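Putative isocitrate dehydrogenase, NAD-dependent (Methylococcus capsulatus, PDB 6LKY) probably oxidises isocitrate using NAD as the electron acceptor, with a magnesium ion likely required, as in the isocitrate and isopropylmalate dehydrogenase family. Local coordinates at residues R299-S313 with A327-Q339. The protein carries 1 engineered substitution. Numbering follows the deposited sequence.
Sequences RIERAVREVIEDGRS and AQMAEAIVERVRQ
The last two helices of the chain, 294-310 and 326-337, pack face to face here through A303 and V307 on one side and I333, R336 and V337 on the other. Their segments cross at 125°, well short of antiparallel, with the axes 8.2 Å from each other at closest approach. The small side chain of A303 is consistent with this closeness: its CB lies 3.5 Å from V337 CG2, tight for two carbons, and also rests against R336 CB. V337 turns that methyl inward because CG2 sits beside its backbone N, with CG1 anti to it (chi1 161°) and directed to the R299 guanidinium. One turn along, V307 inserts CG2 among I333 CG1, A332 CB and the aliphatic start of R336, 3.5 Å from R336 CG. On the buried flank V304 CG2 meets I333 CG2 at 3.9 Å, and the extended M329 carries its CE to I308 CG1 at the same separation.

Polar groups close the margins. R299 NH2 donates to V337 O at 3.3 Å, tilted out of the carbonyl plane, while its NH1 is bound to T27 O; the guanidinium thus ties the C-terminal end of helix 326-337 to the loop after helix 13-26. R336 bends at chi2 and chi3, laying CD against E306 and bringing NH1 within 3.3 Å of E306 OE1, a salt bridge whose hydrogen bond is weak and bent, the two planes 52° apart. Past G311, which leaves helix 294-310 with positive phi, S313 CB leans on A332 CB and Q328 CG. An obliquely crossed pair of consecutive helices, joined by a long, mostly non-helical connection, thus packs through I300 and V304 on helix 278-290 and through I333 on V23 of helix 13-26, in the large domain of the isocitrate/isopropylmalate dehydrogenase fold, where both chain ends meet.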
ATOM      1  N   ARG A 299      29.083  -6.032  13.532  1.00 35.76           N
ATOM      2  CA  ARG A 299      29.388  -7.454  13.681  1.00 49.93           C
ATOM      3  C   ARG A 299      28.117  -8.295  13.696  1.00 44.45           C
ATOM      4  O   ARG A 299      28.060  -9.361  13.064  1.00 38.03           O
ATOM      5  CB  ARG A 299      30.218  -7.682  14.949  1.00 45.56           C
ATOM      6  CG  ARG A 299      31.652  -7.170  14.816  1.00 50.11           C
ATOM      7  CD  ARG A 299      32.386  -7.109  16.155  1.00 51.65           C
ATOM      8  NE  ARG A 299      32.433  -8.419  16.787  1.00 51.37           N
ATOM      9  CZ  ARG A 299      32.189  -8.634  18.074  1.00 54.93           C
ATOM     10  NH1 ARG A 299      31.912  -7.612  18.868  1.00 50.12           N
ATOM     11  NH2 ARG A 299      32.242  -9.867  18.569  1.00 55.73           N
ATOM     12  N   ILE A 300      27.078  -7.822  14.390  1.00 40.75           N
ATOM     13  CA  ILE A 300      25.789  -8.508  14.340  1.00 41.65           C
ATOM     14  C   ILE A 300      25.295  -8.589  12.899  1.00 41.52           C
ATOM     15  O   ILE A 300      24.875  -9.655  12.421  1.00 37.73           O
ATOM     16  CB  ILE A 300      24.762  -7.795  15.242  1.00 42.03           C
ATOM     17  CG1 ILE A 300      25.074  -8.022  16.715  1.00 39.31           C
ATOM     18  CG2 ILE A 300      23.340  -8.288  14.944  1.00 40.88           C
ATOM     19  CD1 ILE A 300      24.176  -7.227  17.645  1.00 36.44           C
ATOM     20  N   GLU A 301      25.350  -7.461  12.179  1.00 38.54           N
ATOM     21  CA  GLU A 301      24.800  -7.453  10.822  1.00 48.61           C
ATOM     22  C   GLU A 301      25.587  -8.377   9.896  1.00 45.46           C
ATOM     23  O   GLU A 301      24.993  -9.119   9.093  1.00 39.30           O
ATOM     24  CB  GLU A 301      24.767  -6.025  10.278  1.00 46.51           C
ATOM     25  CG  GLU A 301      24.219  -5.925   8.869  1.00 49.76           C
ATOM     26  CD  GLU A 301      23.903  -4.498   8.454  1.00 58.96           C
ATOM     27  OE1 GLU A 301      24.106  -3.574   9.274  1.00 63.95           O
ATOM     28  OE2 GLU A 301      23.449  -4.305   7.304  1.00 65.73           O
ATOM     29  N   ARG A 302      26.922  -8.339   9.996  0.53 44.39           N
ATOM     30  CA  ARG A 302      27.772  -9.235   9.217  0.53 43.02           C
ATOM     31  C   ARG A 302      27.450 -10.696   9.509  0.53 43.45           C
ATOM     32  O   ARG A 302      27.359 -11.517   8.587  0.53 43.54           O
ATOM     33  CB  ARG A 302      29.245  -8.933   9.517  0.53 47.67           C
ATOM     34  CG  ARG A 302      30.237  -9.623   8.590  0.53 50.01           C
ATOM     35  CD  ARG A 302      31.673  -9.159   8.823  0.53 49.39           C
ATOM     36  NE  ARG A 302      31.770  -7.754   9.220  0.53 51.68           N
ATOM     37  CZ  ARG A 302      32.387  -7.330  10.322  0.53 50.22           C
ATOM     38  NH1 ARG A 302      32.961  -8.202  11.142  0.53 48.93           N
ATOM     39  NH2 ARG A 302      32.430  -6.034  10.605  0.53 47.59           N
ATOM     40  N   ALA A 303      27.279 -11.039  10.786  1.00 34.83           N
ATOM     41  CA  ALA A 303      26.971 -12.418  11.157  1.00 39.11           C
ATOM     42  C   ALA A 303      25.634 -12.868  10.569  1.00 42.02           C
ATOM     43  O   ALA A 303      25.510 -13.993  10.054  1.00 39.69           O
ATOM     44  CB  ALA A 303      26.977 -12.556  12.680  1.00 40.49           C
ATOM     45  N   VAL A 304      24.610 -12.009  10.659  1.00 35.78           N
ATOM     46  CA  VAL A 304      23.311 -12.343  10.072  1.00 34.56           C
ATOM     47  C   VAL A 304      23.447 -12.580   8.571  1.00 33.31           C
ATOM     48  O   VAL A 304      22.914 -13.553   8.014  1.00 31.85           O
ATOM     49  CB  VAL A 304      22.286 -11.232  10.359  1.00 39.30           C
ATOM     50  CG1 VAL A 304      21.029 -11.455   9.510  1.00 29.26           C
ATOM     51  CG2 VAL A 304      21.959 -11.168  11.839  1.00 26.36           C
ATOM     52  N   ARG A 305      24.133 -11.665   7.887  1.00 33.87           N
ATOM     53  CA  ARG A 305      24.278 -11.803   6.443  1.00 39.31           C
ATOM     54  C   ARG A 305      25.024 -13.083   6.078  1.00 44.88           C
ATOM     55  O   ARG A 305      24.635 -13.786   5.139  1.00 43.43           O
ATOM     56  CB  ARG A 305      24.970 -10.565   5.882  1.00 40.58           C
ATOM     57  CG  ARG A 305      24.056  -9.357   5.923  1.00 46.79           C
ATOM     58  CD  ARG A 305      24.730  -8.075   5.498  1.00 48.45           C
ATOM     59  NE  ARG A 305      23.766  -6.980   5.464  1.00 51.24           N
ATOM     60  CZ  ARG A 305      22.890  -6.771   4.484  1.00 54.88           C
ATOM     61  NH1 ARG A 305      22.869  -7.556   3.412  1.00 36.45           N
ATOM     62  NH2 ARG A 305      22.045  -5.752   4.566  1.00 51.21           N
ATOM     63  N   GLU A 306      26.085 -13.418   6.822  1.00 45.73           N
ATOM     64  CA  GLU A 306      26.819 -14.648   6.547  1.00 46.55           C
ATOM     65  C   GLU A 306      25.924 -15.871   6.722  1.00 45.16           C
ATOM     66  O   GLU A 306      25.943 -16.788   5.891  1.00 38.75           O
ATOM     67  CB  GLU A 306      28.048 -14.744   7.453  1.00 48.55           C
ATOM     68  CG  GLU A 306      29.218 -13.857   7.011  1.00 55.24           C
ATOM     69  CD  GLU A 306      30.215 -13.581   8.130  1.00 63.13           C
ATOM     70  OE1 GLU A 306      30.028 -14.118   9.244  1.00 63.40           O
ATOM     71  OE2 GLU A 306      31.178 -12.811   7.897  1.00 64.47           O
ATOM     72  N   VAL A 307      25.119 -15.894   7.789  1.00 41.63           N
ATOM     73  CA  VAL A 307      24.274 -17.064   8.022  1.00 36.74           C
ATOM     74  C   VAL A 307      23.210 -17.192   6.935  1.00 40.52           C
ATOM     75  O   VAL A 307      22.907 -18.300   6.474  1.00 44.78           O
ATOM     76  CB  VAL A 307      23.648 -17.005   9.425  1.00 45.31           C
ATOM     77  CG1 VAL A 307      22.571 -18.082   9.574  1.00 47.97           C
ATOM     78  CG2 VAL A 307      24.724 -17.161  10.488  1.00 45.42           C
ATOM     79  N   ILE A 308      22.637 -16.071   6.491  1.00 47.19           N
ATOM     80  CA  ILE A 308      21.585 -16.156   5.478  1.00 42.53           C
ATOM     81  C   ILE A 308      22.177 -16.523   4.120  1.00 39.57           C
ATOM     82  O   ILE A 308      21.600 -17.324   3.372  1.00 41.44           O
ATOM     83  CB  ILE A 308      20.796 -14.833   5.408  1.00 44.08           C
ATOM     84  CG1 ILE A 308      19.944 -14.643   6.671  1.00 42.84           C
ATOM     85  CG2 ILE A 308      19.948 -14.787   4.134  1.00 32.78           C
ATOM     86  CD1 ILE A 308      19.355 -13.251   6.820  1.00 29.02           C
ATOM     87  N   GLU A 309      23.340 -15.956   3.790  1.00 37.24           N
ATOM     88  CA  GLU A 309      24.022 -16.299   2.545  1.00 47.15           C
ATOM     89  C   GLU A 309      24.398 -17.776   2.517  1.00 52.64           C
ATOM     90  O   GLU A 309      24.219 -18.446   1.495  1.00 55.18           O
ATOM     91  CB  GLU A 309      25.261 -15.411   2.381  1.00 51.05           C
ATOM     92  CG  GLU A 309      25.765 -15.225   0.947  1.00 62.50           C
ATOM     93  CD  GLU A 309      26.612 -16.390   0.442  1.00 75.47           C
ATOM     94  OE1 GLU A 309      27.481 -16.871   1.204  1.00 84.88           O
ATOM     95  OE2 GLU A 309      26.422 -16.813  -0.723  1.00 68.17           O
ATOM     96  N   ASP A 310      24.899 -18.308   3.638  1.00 49.95           N
ATOM     97  CA  ASP A 310      25.220 -19.733   3.702  1.00 46.92           C
ATOM     98  C   ASP A 310      23.988 -20.591   3.433  1.00 58.83           C
ATOM     99  O   ASP A 310      24.027 -21.513   2.609  1.00 61.59           O
ATOM    100  CB  ASP A 310      25.822 -20.074   5.067  1.00 54.36           C
ATOM    101  CG  ASP A 310      26.173 -21.551   5.196  1.00 65.66           C
ATOM    102  OD1 ASP A 310      25.270 -22.364   5.493  1.00 65.26           O
ATOM    103  OD2 ASP A 310      27.353 -21.901   4.992  1.00 76.40           O
ATOM    104  N   GLY A 311      22.879 -20.298   4.116  1.00 53.00           N
ATOM    105  CA  GLY A 311      21.611 -20.931   3.816  1.00 47.81           C
ATOM    106  C   GLY A 311      21.361 -22.287   4.442  1.00 51.00           C
ATOM    107  O   GLY A 311      20.352 -22.920   4.117  1.00 51.61           O
ATOM    108  N   ARG A 312      22.220 -22.760   5.339  1.00 56.16           N
ATOM    109  CA  ARG A 312      22.016 -24.096   5.885  1.00 60.40           C
ATOM    110  C   ARG A 312      21.300 -24.103   7.228  1.00 46.28           C
ATOM    111  O   ARG A 312      20.557 -25.046   7.514  1.00 57.40           O
ATOM    112  CB  ARG A 312      23.355 -24.829   6.017  1.00 60.90           C
ATOM    113  CG  ARG A 312      23.838 -25.447   4.708  1.00 69.25           C
ATOM    114  CD  ARG A 312      25.203 -26.088   4.873  1.00 68.27           C
ATOM    115  NE  ARG A 312      26.211 -25.122   5.298  1.00 68.48           N
ATOM    116  CZ  ARG A 312      27.362 -25.451   5.876  1.00 71.05           C
ATOM    117  NH1 ARG A 312      27.649 -26.726   6.109  1.00 64.20           N
ATOM    118  NH2 ARG A 312      28.223 -24.506   6.230  1.00 67.97           N
ATOM    119  N   SER A 313      21.504 -23.085   8.057  1.00 38.93           N
ATOM    120  CA  SER A 313      20.740 -22.960   9.291  1.00 52.16           C
ATOM    121  C   SER A 313      19.795 -21.761   9.239  1.00 56.18           C
ATOM    122  O   SER A 313      19.959 -20.814  10.015  1.00 52.18           O
ATOM    123  CB  SER A 313      21.685 -22.835  10.490  1.00 57.26           C
ATOM    124  OG  SER A 313      22.583 -23.930  10.555  1.00 67.56           O
ATOM    125  N   ALA A 327      15.782 -21.329  17.296  1.00 38.74           N
ATOM    126  CA  ALA A 327      16.961 -21.486  18.153  1.00 41.26           C
ATOM    127  C   ALA A 327      18.227 -21.865  17.359  1.00 37.37           C
ATOM    128  O   ALA A 327      19.284 -21.264  17.606  1.00 44.57           O
ATOM    129  CB  ALA A 327      16.667 -22.489  19.271  1.00 40.31           C
ATOM    130  N   GLN A 328      18.157 -22.859  16.434  1.00 42.11           N
ATOM    131  CA  GLN A 328      19.202 -23.002  15.398  1.00 41.50           C
ATOM    132  C   GLN A 328      19.764 -21.713  14.900  1.00 46.84           C
ATOM    133  O   GLN A 328      20.971 -21.459  14.987  1.00 46.82           O
ATOM    134  CB  GLN A 328      18.720 -23.660  14.100  1.00 61.34           C
ATOM    135  CG  GLN A 328      19.694 -24.595  13.224  1.00 76.18           C
ATOM    136  CD  GLN A 328      19.848 -26.069  13.336  1.00 74.26           C
ATOM    137  OE1 GLN A 328      18.893 -26.819  13.277  1.00 87.09           O
ATOM    138  NE2 GLN A 328      21.115 -26.490  13.177  1.00 83.92           N
ATOM    139  N   MET A 329      18.917 -20.997  14.177  1.00 34.47           N
ATOM    140  CA  MET A 329      19.370 -19.842  13.442  1.00 40.92           C
ATOM    141  C   MET A 329      20.027 -18.856  14.382  1.00 35.16           C
ATOM    142  O   MET A 329      21.071 -18.278  14.053  1.00 41.53           O
ATOM    143  CB  MET A 329      18.192 -19.227  12.696  1.00 37.81           C
ATOM    144  CG  MET A 329      18.620 -18.135  11.779  1.00 39.67           C
ATOM    145  SD  MET A 329      17.322 -17.553  10.686  1.00 38.42           S
ATOM    146  CE  MET A 329      18.286 -16.397   9.721  1.00 26.34           C
ATOM    147  N   ALA A 330      19.465 -18.712  15.592  1.00 35.17           N
ATOM    148  CA  ALA A 330      20.089 -17.843  16.583  1.00 44.02           C
ATOM    149  C   ALA A 330      21.493 -18.351  16.952  1.00 42.45           C
ATOM    150  O   ALA A 330      22.430 -17.559  17.077  1.00 35.92           O
ATOM    151  CB  ALA A 330      19.198 -17.727  17.832  1.00 36.04           C
ATOM    152  N   GLU A 331      21.665 -19.670  17.151  1.00 42.35           N
ATOM    153  CA  GLU A 331      22.986 -20.194  17.517  1.00 48.31           C
ATOM    154  C   GLU A 331      23.978 -20.005  16.396  1.00 44.43           C
ATOM    155  O   GLU A 331      25.113 -19.606  16.655  1.00 44.62           O
ATOM    156  CB  GLU A 331      22.936 -21.668  17.917  1.00 50.72           C
ATOM    157  CG  GLU A 331      23.220 -21.929  19.401  1.00 65.35           C
ATOM    158  CD  GLU A 331      24.606 -21.360  19.804  1.00 67.64           C
ATOM    159  OE1 GLU A 331      24.651 -20.560  20.778  1.00 69.74           O
ATOM    160  OE2 GLU A 331      25.669 -21.562  19.078  1.00 69.23           O
ATOM    161  N   ALA A 332      23.548 -20.229  15.143  1.00 45.52           N
ATOM    162  CA  ALA A 332      24.409 -19.960  13.986  1.00 40.81           C
ATOM    163  C   ALA A 332      24.871 -18.508  13.962  1.00 45.94           C
ATOM    164  O   ALA A 332      26.064 -18.213  13.754  1.00 56.23           O
ATOM    165  CB  ALA A 332      23.687 -20.304  12.679  1.00 47.32           C
ATOM    166  N   ILE A 333      23.946 -17.586  14.228  1.00 43.76           N
ATOM    167  CA  ILE A 333      24.320 -16.183  14.228  1.00 49.85           C
ATOM    168  C   ILE A 333      25.267 -15.884  15.385  1.00 40.51           C
ATOM    169  O   ILE A 333      26.198 -15.097  15.229  1.00 39.01           O
ATOM    170  CB  ILE A 333      23.070 -15.278  14.244  1.00 40.66           C
ATOM    171  CG1 ILE A 333      22.263 -15.460  12.956  1.00 40.43           C
ATOM    172  CG2 ILE A 333      23.472 -13.792  14.337  1.00 32.07           C
ATOM    173  CD1 ILE A 333      20.838 -14.929  13.041  1.00 30.39           C
ATOM    174  N   VAL A 334      25.032 -16.472  16.564  1.00 41.20           N
ATOM    175  CA  VAL A 334      25.922 -16.255  17.710  1.00 51.72           C
ATOM    176  C   VAL A 334      27.336 -16.713  17.372  1.00 49.84           C
ATOM    177  O   VAL A 334      28.325 -15.982  17.568  1.00 53.02           O
ATOM    178  CB  VAL A 334      25.368 -16.987  18.950  1.00 49.46           C
ATOM    179  CG1 VAL A 334      26.449 -17.182  20.006  1.00 51.99           C
ATOM    180  CG2 VAL A 334      24.164 -16.238  19.542  1.00 39.84           C
ATOM    181  N   GLU A 335      27.437 -17.898  16.774  1.00 47.72           N
ATOM    182  CA  GLU A 335      28.736 -18.445  16.417  1.00 54.79           C
ATOM    183  C   GLU A 335      29.454 -17.545  15.415  1.00 60.32           C
ATOM    184  O   GLU A 335      30.673 -17.345  15.519  1.00 65.78           O
ATOM    185  CB  GLU A 335      28.552 -19.855  15.852  1.00 55.26           C
ATOM    186  CG  GLU A 335      28.163 -20.910  16.910  1.00 58.50           C
ATOM    187  CD  GLU A 335      27.593 -22.191  16.312  1.00 69.03           C
ATOM    188  OE1 GLU A 335      27.083 -23.034  17.091  1.00 62.99           O
ATOM    189  OE2 GLU A 335      27.649 -22.350  15.072  1.00 70.59           O
ATOM    190  N   ARG A 336      28.713 -16.993  14.432  1.00 54.67           N
ATOM    191  CA  ARG A 336      29.313 -16.085  13.444  1.00 46.07           C
ATOM    192  C   ARG A 336      29.680 -14.731  14.038  1.00 49.54           C
ATOM    193  O   ARG A 336      30.744 -14.182  13.722  1.00 56.89           O
ATOM    194  CB  ARG A 336      28.364 -15.877  12.269  1.00 48.57           C
ATOM    195  CG  ARG A 336      28.107 -17.107  11.468  1.00 52.36           C
ATOM    196  CD  ARG A 336      29.052 -17.198  10.296  1.00 62.71           C
ATOM    197  NE  ARG A 336      30.296 -17.874  10.644  1.00 79.20           N
ATOM    198  CZ  ARG A 336      31.412 -17.810   9.925  1.00 80.62           C
ATOM    199  NH1 ARG A 336      31.451 -17.089   8.811  1.00 71.42           N
ATOM    200  NH2 ARG A 336      32.491 -18.475  10.320  1.00 72.46           N
ATOM    201  N   VAL A 337      28.837 -14.194  14.927  1.00 54.73           N
ATOM    202  CA  VAL A 337      29.159 -12.941  15.602  1.00 56.65           C
ATOM    203  C   VAL A 337      30.499 -13.105  16.250  1.00 68.26           C
ATOM    204  O   VAL A 337      31.259 -12.146  16.458  1.00 67.73           O
ATOM    205  CB  VAL A 337      28.114 -12.600  16.689  1.00 54.15           C
ATOM    206  CG1 VAL A 337      28.678 -11.572  17.702  1.00 51.61           C
ATOM    207  CG2 VAL A 337      26.833 -12.078  16.104  1.00 52.84           C
ATOM    208  N   ARG A 338      30.769 -14.329  16.650  1.00 68.79           N
ATOM    209  CA  ARG A 338      31.629 -14.457  17.784  1.00 70.22           C
ATOM    210  C   ARG A 338      33.031 -14.832  17.289  1.00 74.71           C
ATOM    211  O   ARG A 338      33.955 -14.952  18.076  1.00 79.26           O
ATOM    212  CB  ARG A 338      30.822 -15.349  18.734  1.00 72.27           C
ATOM    213  CG  ARG A 338      31.197 -15.501  20.060  1.00 73.50           C
ATOM    214  CD  ARG A 338      31.986 -16.696  20.707  1.00 82.73           C
ATOM    215  NE  ARG A 338      31.476 -16.161  21.868  1.00 91.97           N
ATOM    216  CZ  ARG A 338      32.233 -16.129  22.886  1.00 88.70           C
ATOM    217  NH1 ARG A 338      32.071 -15.471  24.042  1.00 80.06           N
ATOM    218  NH2 ARG A 338      33.266 -16.755  22.563  1.00 82.71           N
ATOM    219  N   GLN A 339      33.166 -15.040  15.977  1.00 66.19           N
ATOM    220  CA  GLN A 339      34.396 -14.964  15.230  1.00 63.50           C
ATOM    221  C   GLN A 339      34.405 -13.589  14.543  1.00 73.70           C
ATOM    222  O   GLN A 339      34.561 -13.517  13.319  1.00 62.79           O
ATOM    223  CB  GLN A 339      34.468 -16.061  14.194  1.00 66.52           C
ATOM    224  CG  GLN A 339      33.891 -17.337  14.643  1.00 62.61           C
ATOM    225  CD  GLN A 339      33.975 -18.380  13.566  1.00 72.94           C
ATOM    226  OE1 GLN A 339      33.327 -18.275  12.520  1.00 76.78           O
ATOM    227  NE2 GLN A 339      34.748 -19.418  13.828  1.00 70.83           N
TER